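Local coordinates for protein alternansucrase (Leuconostoc mesenteroides, PDB 6HVG) that belongs to glycoside hydrolase family 70, with a barrel of parallel strands, a bound calcium ion and repeats of the choline-binding and cell-wall-binding type, at residues 410-415 against 507-512; 435-440 against 496-501; 1257-1262 against 1268-1273. All coordinates share one frame; numbering follows the deposited sequence.

Overall arrangement
Followed from the N terminus, the chain passes through residues 410-415 into the short strand 415-416, which pairs antiparallel with strand 437-438. Residues 435-440 then meet the start of helix 499-511 in interaction 2, closing a loop that is mostly helical. The same helix runs on to residues 507-512, where interaction 1 closes a wider loop that encloses interaction 2. Interaction 3 comes much later and closes a small loop of its own, in series with the others. Leu410 O and Leu1262 N, 3.0 Å apart and probably hydrogen-bonded, join interactions 1 and 3, so that the early and late parts of the chain come together in one region.

Interaction 1 of 3, residues 410-415 against 507-512; sequences LTADTW and SFVKTQ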
loop_
_atom_site.group_PDB
_atom_site.type_symbol
_atom_site.label_atom_id
_atom_site.label_comp_id
_atom_site.label_asym_id
_atom_site.label_seq_id
_atom_site.Cartn_x
_atom_site.Cartn_y
_atom_site.Cartn_z
ATOM N N LEU A 410 33.202 1.767 3.601
ATOM C CA LEU A 410 33.308 0.426 3.066
ATOM C C LEU A 410 31.991 -0.303 3.207
ATOM O O LEU A 410 31.198 0.036 4.055
ATOM C CB LEU A 410 34.381 -0.369 3.811
ATOM C CG LEU A 410 35.755 0.262 4.000
ATOM C CD1 LEU A 410 36.658 -0.730 4.687
ATOM C CD2 LEU A 410 36.362 0.703 2.683
ATOM N N THR A 411 31.780 -1.323 2.385
ATOM C CA THR A 411 30.561 -2.105 2.410
ATOM C C THR A 411 30.879 -3.590 2.564
ATOM O O THR A 411 31.991 -3.998 2.364
ATOM C CB THR A 411 29.687 -1.851 1.125
ATOM O OG1 THR A 411 30.384 -2.233 -0.066
ATOM C CG2 THR A 411 29.318 -0.380 0.992
ATOM N N ALA A 412 29.880 -4.389 2.896
ATOM C CA ALA A 412 30.074 -5.830 3.081
ATOM C C ALA A 412 30.686 -6.522 1.837
ATOM O O ALA A 412 31.497 -7.446 1.960
ATOM C CB ALA A 412 28.749 -6.492 3.451
ATOM N N ASP A 413 30.297 -6.060 0.652
ATOM C CA ASP A 413 30.743 -6.651 -0.616
ATOM C C ASP A 413 31.926 -5.900 -1.223
ATOM O O ASP A 413 32.267 -6.077 -2.397
ATOM C CB ASP A 413 29.576 -6.694 -1.609
ATOM C CG ASP A 413 28.978 -5.313 -1.874
ATOM O OD1 ASP A 413 29.435 -4.320 -1.280
ATOM O OD2 ASP A 413 28.053 -5.224 -2.677
ATOM N N THR A 414 32.563 -5.043 -0.421
ATOM C CA THR A 414 33.824 -4.374 -0.805
ATOM C C THR A 414 34.909 -5.379 -1.101
ATOM O O THR A 414 35.079 -6.359 -0.370
ATOM C CB THR A 414 34.353 -3.455 0.323
ATOM O OG1 THR A 414 33.621 -2.233 0.337
ATOM C CG2 THR A 414 35.826 -3.096 0.108
ATOM N N TRP A 415 35.634 -5.120 -2.185
ATOM C CA TRP A 415 36.879 -5.789 -2.488
ATOM C C TRP A 415 38.003 -4.777 -2.303
ATOM O O TRP A 415 37.799 -3.576 -2.517
ATOM C CB TRP A 415 36.854 -6.320 -3.924
ATOM C CG TRP A 415 35.983 -7.534 -4.117
ATOM C CD1 TRP A 415 34.768 -7.781 -3.535
ATOM C CD2 TRP A 415 36.257 -8.658 -4.961
ATOM N NE1 TRP A 415 34.296 -8.990 -3.939
ATOM C CE2 TRP A 415 35.188 -9.549 -4.820
ATOM C CE3 TRP A 415 37.305 -9.000 -5.812
ATOM C CZ2 TRP A 415 35.134 -10.771 -5.506
ATOM C CZ3 TRP A 415 37.254 -10.222 -6.497
ATOM C CH2 TRP A 415 36.171 -11.076 -6.345
ATOM N N SER A 507 26.011 -13.415 -2.881
ATOM C CA SER A 507 25.031 -14.341 -2.325
ATOM C C SER A 507 25.150 -14.501 -0.822
ATOM O O SER A 507 24.139 -14.540 -0.117
ATOM C CB SER A 507 25.144 -15.723 -2.990
ATOM O OG SER A 507 24.639 -15.678 -4.301
ATOM N N PHE A 508 26.386 -14.639 -0.345
ATOM C CA PHE A 508 26.627 -14.800 1.070
ATOM C C PHE A 508 26.177 -13.570 1.847
ATOM O O PHE A 508 25.582 -13.687 2.929
ATOM C CB PHE A 508 28.091 -15.068 1.365
ATOM C CG PHE A 508 28.443 -14.809 2.793
ATOM C CD1 PHE A 508 27.903 -15.585 3.802
ATOM C CD2 PHE A 508 29.257 -13.748 3.120
ATOM C CE1 PHE A 508 28.201 -15.326 5.112
ATOM C CE2 PHE A 508 29.550 -13.477 4.424
ATOM C CZ PHE A 508 29.026 -14.273 5.421
ATOM N N VAL A 509 26.465 -12.402 1.284
ATOM C CA VAL A 509 26.150 -11.138 1.931
ATOM C C VAL A 509 24.655 -10.981 2.181
ATOM O O VAL A 509 24.265 -10.469 3.221
ATOM C CB VAL A 509 26.685 -9.942 1.110
ATOM C CG1 VAL A 509 26.122 -8.622 1.602
ATOM C CG2 VAL A 509 28.202 -9.901 1.172
ATOM N N LYS A 510 23.827 -11.400 1.228
ATOM C CA LYS A 510 22.368 -11.266 1.336
ATOM C C LYS A 510 21.776 -12.203 2.398
ATOM O O LYS A 510 20.703 -11.960 2.946
ATOM C CB LYS A 510 21.714 -11.540 -0.022
ATOM C CG LYS A 510 21.995 -10.491 -1.096
ATOM C CD LYS A 510 21.458 -10.985 -2.452
ATOM C CE LYS A 510 21.824 -10.034 -3.602
ATOM N NZ LYS A 510 20.746 -9.886 -4.636
ATOM N N THR A 511 22.500 -13.266 2.693
ATOM C CA THR A 511 22.170 -14.200 3.757
ATOM C C THR A 511 22.138 -13.594 5.165
ATOM O O THR A 511 21.377 -14.044 6.016
ATOM C CB THR A 511 23.220 -15.340 3.736
ATOM O OG1 THR A 511 23.029 -16.118 2.558
ATOM C CG2 THR A 511 23.098 -16.265 4.929
ATOM N N GLN A 512 22.979 -12.599 5.415
ATOM C CA GLN A 512 23.152 -12.030 6.751
ATOM C C GLN A 512 22.151 -10.927 7.050
ATOM O O GLN A 512 22.017 -9.977 6.288
ATOM C CB GLN A 512 24.561 -11.450 6.898
ATOM C CG GLN A 512 25.670 -12.419 6.560
ATOM C CD GLN A 512 25.656 -13.594 7.483
ATOM O OE1 GLN A 512 26.039 -13.477 8.649
ATOM N NE2 GLN A 512 25.206 -14.736 6.986
#
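Ala412 and Val509 meet through methyl groups, and the flat groups lie around this contact, not within it. The indole of Trp515 touches both residues, the ring of Phe508 meets Phe456 with the planes at about 40°, and Trp415 is paired with Arg502 in a cation-pi interaction. The carboxylate of Asp413 takes one oxygen to Thr411 and also hydrogen-bonds the hydroxyl of Tyr1260. The motif is a type I beta turn, Thr411 to Thr414, whose corner is set against the last turns of helix 499-511. The turn also meets the much later residues Tyr1260 and Leu1262, consistent with domain IV of family 70 enzymes, which is built from separate stretches of sequence.

At the centre, Ala412 CB lies 3.9 Å from Val509 CG1 and 4.1 Å from Val509 CG2, so the alanine methyl faces the fork of the valine. With CG1 anti to the backbone N (chi1 168°), Val509 spreads both branches toward the turn. The two side chains point at each other, and their CA atoms, Ala412 CA and Val509 CA, are 6.7 Å apart, the closest CA pair of the two segments. Asp413 is a looser neighbour, its CB 4.5 Å from Val509 CG2.

The turn is held in shape by its own polar groups. Its closing bond runs from Thr414 N to Thr411 O (3.0 Å). In the reverse direction Thr411 N donates almost straight to Thr414 OG1 at 2.9 Å, with an angle of 170° at the hydrogen; that hydroxyl is also bonded to Glu404 O. Across the turn, the hydroxyl OG1 of Thr411 donates to Asp413 OD1, meeting it nearly along its C-O axis at 2.6 Å.

Interaction 2 of 3, residues 435-440 against 496-501; sequences DMRPLL and KSTEWL
NH1 of Arg437, which has Thr498 CG2 as its nearest atom across the contact at 4.2 Å, donates to Met436 O at 3.0 Å with an angle of 154° at the hydrogen. The acceptor lies in the guanidinium plane, whereas the donor sits 51° out of the carbonyl plane, well off a lone-pair direction. NH2 of the same group forms a salt bridge with Glu489 on helix 474-495, so NH1 and NH2 are both held, and NE also has a hydrogen-bond partner, while the threonine methyl approaches the guanidinium obliquely.

The apolar half of the contact is made by Pro438 and Leu501, which reach toward each other tip to tip. Leu501 CD2 is 3.7 Å from Pro438 CD and equally far from Pro438 CG. Having CG anti to the backbone N (chi1 -173°) lets the leucine extend toward the proline ring. The pairing sets a two-stranded antiparallel sheet, 415-416 with 437-438, against the first turn of helix 499-511; Trp415 of the partner strand touches Pro438, Thr498 and Leu501.

Where the chain enters that helix, Ser497 OG accepts a weak capping bond from Glu499 N at 3.4 Å. Trp500 turns its edge to Ser497 O, to which NE1 donates weakly, and one of its faces is covered by Leu501 CB, 4.0 Å above the ring plane.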
loop_
_atom_site.group_PDB
_atom_site.type_symbol
_atom_site.label_atom_id
_atom_site.label_comp_id
_atom_site.label_asym_id
_atom_site.label_seq_id
_atom_site.Cartn_x
_atom_site.Cartn_y
_atom_site.Cartn_z
ATOM N N ASP A 435 44.440 -6.821 -9.240
ATOM C CA ASP A 435 44.278 -7.958 -8.310
ATOM C C ASP A 435 43.519 -7.546 -7.059
ATOM O O ASP A 435 44.096 -7.291 -6.004
ATOM C CB ASP A 435 45.644 -8.549 -7.912
ATOM C CG ASP A 435 46.288 -9.339 -9.020
ATOM O OD1 ASP A 435 45.552 -9.940 -9.825
ATOM O OD2 ASP A 435 47.538 -9.338 -9.099
ATOM N N MET A 436 42.208 -7.484 -7.191
ATOM C CA MET A 436 41.338 -7.061 -6.106
ATOM C C MET A 436 40.799 -8.320 -5.458
ATOM O O MET A 436 40.554 -9.314 -6.136
ATOM C CB MET A 436 40.208 -6.182 -6.647
ATOM C CG MET A 436 40.703 -4.827 -7.112
ATOM S SD MET A 436 40.935 -3.732 -5.690
ATOM C CE MET A 436 41.057 -2.135 -6.485
ATOM N N ARG A 437 40.642 -8.304 -4.143
ATOM C CA ARG A 437 40.111 -9.457 -3.434
ATOM C C ARG A 437 39.032 -9.006 -2.449
ATOM O O ARG A 437 39.041 -7.870 -2.003
ATOM C CB ARG A 437 41.234 -10.197 -2.692
ATOM C CG ARG A 437 42.164 -11.022 -3.578
ATOM C CD ARG A 437 41.440 -12.227 -4.178
ATOM N NE ARG A 437 42.278 -13.101 -5.012
ATOM C CZ ARG A 437 42.673 -12.821 -6.253
ATOM N NH1 ARG A 437 42.352 -11.655 -6.821
ATOM N NH2 ARG A 437 43.438 -13.675 -6.918
ATOM N N PRO A 438 38.082 -9.891 -2.110
ATOM C CA PRO A 438 37.011 -9.515 -1.201
ATOM C C PRO A 438 37.520 -9.302 0.202
ATOM O O PRO A 438 38.277 -10.118 0.722
ATOM C CB PRO A 438 36.041 -10.719 -1.233
ATOM C CG PRO A 438 36.804 -11.821 -1.810
ATOM C CD PRO A 438 37.918 -11.254 -2.627
ATOM N N LEU A 439 37.052 -8.233 0.828
ATOM C CA LEU A 439 37.378 -7.931 2.198
ATOM C C LEU A 439 37.067 -9.105 3.119
ATOM O O LEU A 439 37.808 -9.386 4.062
ATOM C CB LEU A 439 36.596 -6.693 2.650
ATOM C CG LEU A 439 37.001 -6.059 3.980
ATOM C CD1 LEU A 439 38.446 -5.582 3.998
ATOM C CD2 LEU A 439 36.077 -4.903 4.269
ATOM N N LEU A 440 35.964 -9.789 2.859
ATOM C CA LEU A 440 35.535 -10.914 3.689
ATOM C C LEU A 440 36.400 -12.185 3.585
ATOM O O LEU A 440 36.161 -13.161 4.310
ATOM C CB LEU A 440 34.067 -11.258 3.400
ATOM C CG LEU A 440 33.000 -10.199 3.739
ATOM C CD1 LEU A 440 31.628 -10.641 3.259
ATOM C CD2 LEU A 440 32.952 -9.928 5.235
ATOM N N LYS A 496 40.484 -18.985 -14.260
ATOM C CA LYS A 496 41.085 -17.767 -14.849
ATOM C C LYS A 496 40.165 -16.549 -14.744
ATOM O O LYS A 496 40.187 -15.663 -15.603
ATOM C CB LYS A 496 41.487 -17.988 -16.309
ATOM C CG LYS A 496 42.309 -19.243 -16.548
ATOM C CD LYS A 496 42.971 -19.240 -17.929
ATOM C CE LYS A 496 43.738 -20.528 -18.229
ATOM N NZ LYS A 496 45.128 -20.569 -17.678
ATOM N N SER A 497 39.380 -16.500 -13.670
ATOM C CA SER A 497 38.347 -15.467 -13.469
ATOM C C SER A 497 38.109 -15.228 -11.973
ATOM O O SER A 497 38.417 -16.085 -11.147
ATOM C CB SER A 497 37.032 -15.924 -14.128
ATOM O OG SER A 497 36.071 -14.880 -14.251
ATOM N N THR A 498 37.560 -14.065 -11.639
ATOM C CA THR A 498 37.069 -13.805 -10.284
ATOM C C THR A 498 35.555 -13.592 -10.199
ATOM O O THR A 498 35.033 -13.294 -9.128
ATOM C CB THR A 498 37.761 -12.567 -9.660
ATOM O OG1 THR A 498 37.598 -11.412 -10.499
ATOM C CG2 THR A 498 39.241 -12.815 -9.436
ATOM N N GLU A 499 34.846 -13.728 -11.316
ATOM C CA GLU A 499 33.404 -13.452 -11.329
ATOM C C GLU A 499 32.630 -14.476 -10.528
ATOM O O GLU A 499 31.629 -14.150 -9.902
ATOM C CB GLU A 499 32.856 -13.365 -12.765
ATOM C CG GLU A 499 33.427 -12.219 -13.604
ATOM C CD GLU A 499 33.169 -10.824 -13.015
ATOM O OE1 GLU A 499 32.072 -10.593 -12.442
ATOM O OE2 GLU A 499 34.069 -9.954 -13.129
ATOM N N TRP A 500 33.081 -15.723 -10.562
ATOM C CA TRP A 500 32.486 -16.780 -9.730
ATOM C C TRP A 500 32.499 -16.401 -8.230
ATOM O O TRP A 500 31.562 -16.721 -7.494
ATOM C CB TRP A 500 33.206 -18.123 -9.951
ATOM C CG TRP A 500 34.563 -18.108 -9.390
ATOM C CD1 TRP A 500 35.693 -17.622 -9.987
ATOM C CD2 TRP A 500 34.941 -18.522 -8.076
ATOM N NE1 TRP A 500 36.755 -17.742 -9.139
ATOM C CE2 TRP A 500 36.323 -18.290 -7.953
ATOM C CE3 TRP A 500 34.245 -19.079 -6.990
ATOM C CZ2 TRP A 500 37.029 -18.595 -6.781
ATOM C CZ3 TRP A 500 34.949 -19.376 -5.835
ATOM C CH2 TRP A 500 36.330 -19.135 -5.742
ATOM N N LEU A 501 33.567 -15.716 -7.797
ATOM C CA LEU A 501 33.720 -15.256 -6.408
ATOM C C LEU A 501 32.825 -14.046 -6.113
ATOM O O LEU A 501 32.167 -14.003 -5.085
ATOM C CB LEU A 501 35.181 -14.909 -6.120
ATOM C CG LEU A 501 35.592 -14.569 -4.677
ATOM C CD1 LEU A 501 35.387 -15.702 -3.682
ATOM C CD2 LEU A 501 37.059 -14.181 -4.663
#

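Interaction 3 of 3, residues 1257-1262 against 1268-1273; sequences GAYYVL and NQYFNI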
loop_
_atom_site.group_PDB
_atom_site.type_symbol
_atom_site.label_atom_id
_atom_site.label_comp_id
_atom_site.label_asym_id
_atom_site.label_seq_id
_atom_site.Cartn_x
_atom_site.Cartn_y
_atom_site.Cartn_z
ATOM N N GLY A 1257 20.441 -3.457 4.304
ATOM C CA GLY A 1257 20.723 -3.798 5.674
ATOM C C GLY A 1257 21.075 -2.587 6.514
ATOM O O GLY A 1257 21.526 -1.559 5.991
ATOM N N ALA A 1258 20.864 -2.711 7.821
ATOM C CA ALA A 1258 21.184 -1.637 8.740
ATOM C C ALA A 1258 22.688 -1.377 8.823
ATOM O O ALA A 1258 23.115 -0.250 9.093
ATOM C CB ALA A 1258 20.643 -1.959 10.117
ATOM N N TYR A 1259 23.499 -2.422 8.612
ATOM C CA TYR A 1259 24.967 -2.283 8.742
ATOM C C TYR A 1259 25.712 -2.844 7.539
ATOM O O TYR A 1259 26.700 -3.543 7.685
ATOM C CB TYR A 1259 25.445 -2.918 10.050
ATOM C CG TYR A 1259 24.809 -2.275 11.260
ATOM C CD1 TYR A 1259 25.195 -1.006 11.658
ATOM C CD2 TYR A 1259 23.804 -2.924 11.991
ATOM C CE1 TYR A 1259 24.611 -0.394 12.748
ATOM C CE2 TYR A 1259 23.214 -2.321 13.095
ATOM C CZ TYR A 1259 23.622 -1.055 13.467
ATOM O OH TYR A 1259 23.040 -0.432 14.557
ATOM N N TYR A 1260 25.217 -2.535 6.345
ATOM C CA TYR A 1260 25.915 -2.812 5.091
ATOM C C TYR A 1260 27.114 -1.868 4.967
ATOM O O TYR A 1260 28.104 -2.216 4.333
ATOM C CB TYR A 1260 24.941 -2.618 3.929
ATOM C CG TYR A 1260 25.483 -2.868 2.543
ATOM C CD1 TYR A 1260 25.834 -4.137 2.144
ATOM C CD2 TYR A 1260 25.600 -1.838 1.622
ATOM C CE1 TYR A 1260 26.305 -4.368 0.880
ATOM C CE2 TYR A 1260 26.081 -2.059 0.351
ATOM C CZ TYR A 1260 26.434 -3.318 -0.015
ATOM O OH TYR A 1260 26.921 -3.545 -1.288
ATOM N N VAL A 1261 27.002 -0.680 5.562
ATOM C CA VAL A 1261 28.132 0.229 5.718
ATOM C C VAL A 1261 28.894 -0.216 6.962
ATOM O O VAL A 1261 28.337 -0.233 8.055
ATOM C CB VAL A 1261 27.688 1.685 5.914
ATOM C CG1 VAL A 1261 28.903 2.604 6.063
ATOM C CG2 VAL A 1261 26.820 2.161 4.754
ATOM N N LEU A 1262 30.164 -0.581 6.791
ATOM C CA LEU A 1262 30.898 -1.325 7.813
ATOM C C LEU A 1262 31.401 -0.482 8.965
ATOM O O LEU A 1262 31.843 0.645 8.792
ATOM C CB LEU A 1262 32.062 -2.066 7.184
ATOM C CG LEU A 1262 31.640 -3.113 6.158
ATOM C CD1 LEU A 1262 32.830 -3.683 5.407
ATOM C CD2 LEU A 1262 30.877 -4.212 6.857
ATOM N N ASN A 1268 32.090 1.993 17.759
ATOM C CA ASN A 1268 30.959 2.434 16.933
ATOM C C ASN A 1268 31.327 3.427 15.833
ATOM O O ASN A 1268 30.462 4.055 15.280
ATOM C CB ASN A 1268 29.833 2.955 17.796
ATOM C CG ASN A 1268 29.253 1.875 18.697
ATOM O OD1 ASN A 1268 28.683 0.885 18.223
ATOM N ND2 ASN A 1268 29.353 2.090 20.006
ATOM N N GLN A 1269 32.607 3.508 15.483
ATOM C CA GLN A 1269 33.074 4.346 14.401
ATOM C C GLN A 1269 33.046 3.556 13.101
ATOM O O GLN A 1269 33.326 2.358 13.091
ATOM C CB GLN A 1269 34.495 4.828 14.696
ATOM C CG GLN A 1269 35.037 5.832 13.692
ATOM C CD GLN A 1269 36.425 6.292 14.041
ATOM O OE1 GLN A 1269 36.998 5.863 15.033
ATOM N NE2 GLN A 1269 36.983 7.158 13.209
ATOM N N TYR A 1270 32.694 4.225 12.004
ATOM C CA TYR A 1270 32.593 3.558 10.710
ATOM C C TYR A 1270 33.934 3.634 10.010
ATOM O O TYR A 1270 34.648 4.615 10.146
ATOM C CB TYR A 1270 31.506 4.204 9.846
ATOM C CG TYR A 1270 30.052 3.884 10.238
ATOM C CD1 TYR A 1270 29.373 4.657 11.171
ATOM C CD2 TYR A 1270 29.352 2.830 9.654
ATOM C CE1 TYR A 1270 28.059 4.391 11.514
ATOM C CE2 TYR A 1270 28.039 2.560 10.005
ATOM C CZ TYR A 1270 27.406 3.355 10.922
ATOM O OH TYR A 1270 26.121 3.080 11.285
ATOM N N PHE A 1271 34.293 2.613 9.257
ATOM C CA PHE A 1271 35.577 2.656 8.553
ATOM C C PHE A 1271 35.531 3.685 7.435
ATOM O O PHE A 1271 34.510 3.843 6.768
ATOM C CB PHE A 1271 35.969 1.262 8.016
ATOM C CG PHE A 1271 35.990 0.193 9.082
ATOM C CD1 PHE A 1271 36.863 0.305 10.152
ATOM C CD2 PHE A 1271 35.105 -0.871 9.050
ATOM C CE1 PHE A 1271 36.868 -0.633 11.152
ATOM C CE2 PHE A 1271 35.116 -1.825 10.052
ATOM C CZ PHE A 1271 35.992 -1.708 11.100
ATOM N N ASN A 1272 36.638 4.391 7.239
ATOM C CA ASN A 1272 36.743 5.367 6.161
ATOM C C ASN A 1272 38.167 5.526 5.641
ATOM O O ASN A 1272 39.129 5.399 6.402
ATOM C CB ASN A 1272 36.190 6.727 6.613
ATOM C CG ASN A 1272 35.739 7.590 5.442
ATOM O OD1 ASN A 1272 36.532 8.304 4.851
ATOM N ND2 ASN A 1272 34.467 7.499 5.088
ATOM N N ILE A 1273 38.286 5.837 4.349
ATOM C CA ILE A 1273 39.593 5.960 3.675
ATOM C C ILE A 1273 39.707 7.168 2.727
ATOM O O ILE A 1273 40.608 7.222 1.901
ATOM C CB ILE A 1273 39.881 4.700 2.846
ATOM C CG1 ILE A 1273 38.646 4.348 2.021
ATOM C CG2 ILE A 1273 40.293 3.542 3.746
ATOM C CD1 ILE A 1273 38.960 3.757 0.680
HETATM O O HOH W 1 24.959 1.586 9.107
HETATM O O HOH W 2 32.732 1.963 6.677
#
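Leu1262 and Phe1271 make the firm part of this contact, through backbone and side chain together. Phe1271 N donates to Leu1262 O at 3.2 Å, with an angle of 159° at the hydrogen, and the donor is tilted 27° from the carbonyl plane. Water 2 donates to the same Leu1262 O and also to Phe1271 O, so two hydrogens grip the leucine carbonyl. Beside this bond, Leu1262 CB lies in the plane of the Phe1271 ring, at its edge, 3.8 Å from CD2.

Tyr1270 fills the next position. Val1261 CG1 comes within 3.6 Å of Tyr1270 CD2, the two side chains crossing at about a right angle, while Val1261 O lies in the plane of the tyrosine ring at its edge, 3.4 Å from CE2. The ring reaches these atoms because CG is anti to its own carbonyl carbon (chi1 -75°), which swings it across residues 1257-1262.

Packing thins out toward the hydroxyl end of Tyr1270. Its OH lies at the edge of the Tyr1259 ring, 4.1 Å from CE1, and a water carries the connection further: Tyr1270 OH donates to water 1 at 2.9 Å, and that water donates to Ala1258 O. The contact thus closes a short irregular loop by one direct backbone bond and two water bridges.

Phe1271 continues into an aromatic cluster with Phe1280 and Trp443, and Val1261 rests on Leu1191 and Val1193 of strand 1190-1197, an outermost strand of the six-stranded antiparallel sheet that also contains strand 1248-1252.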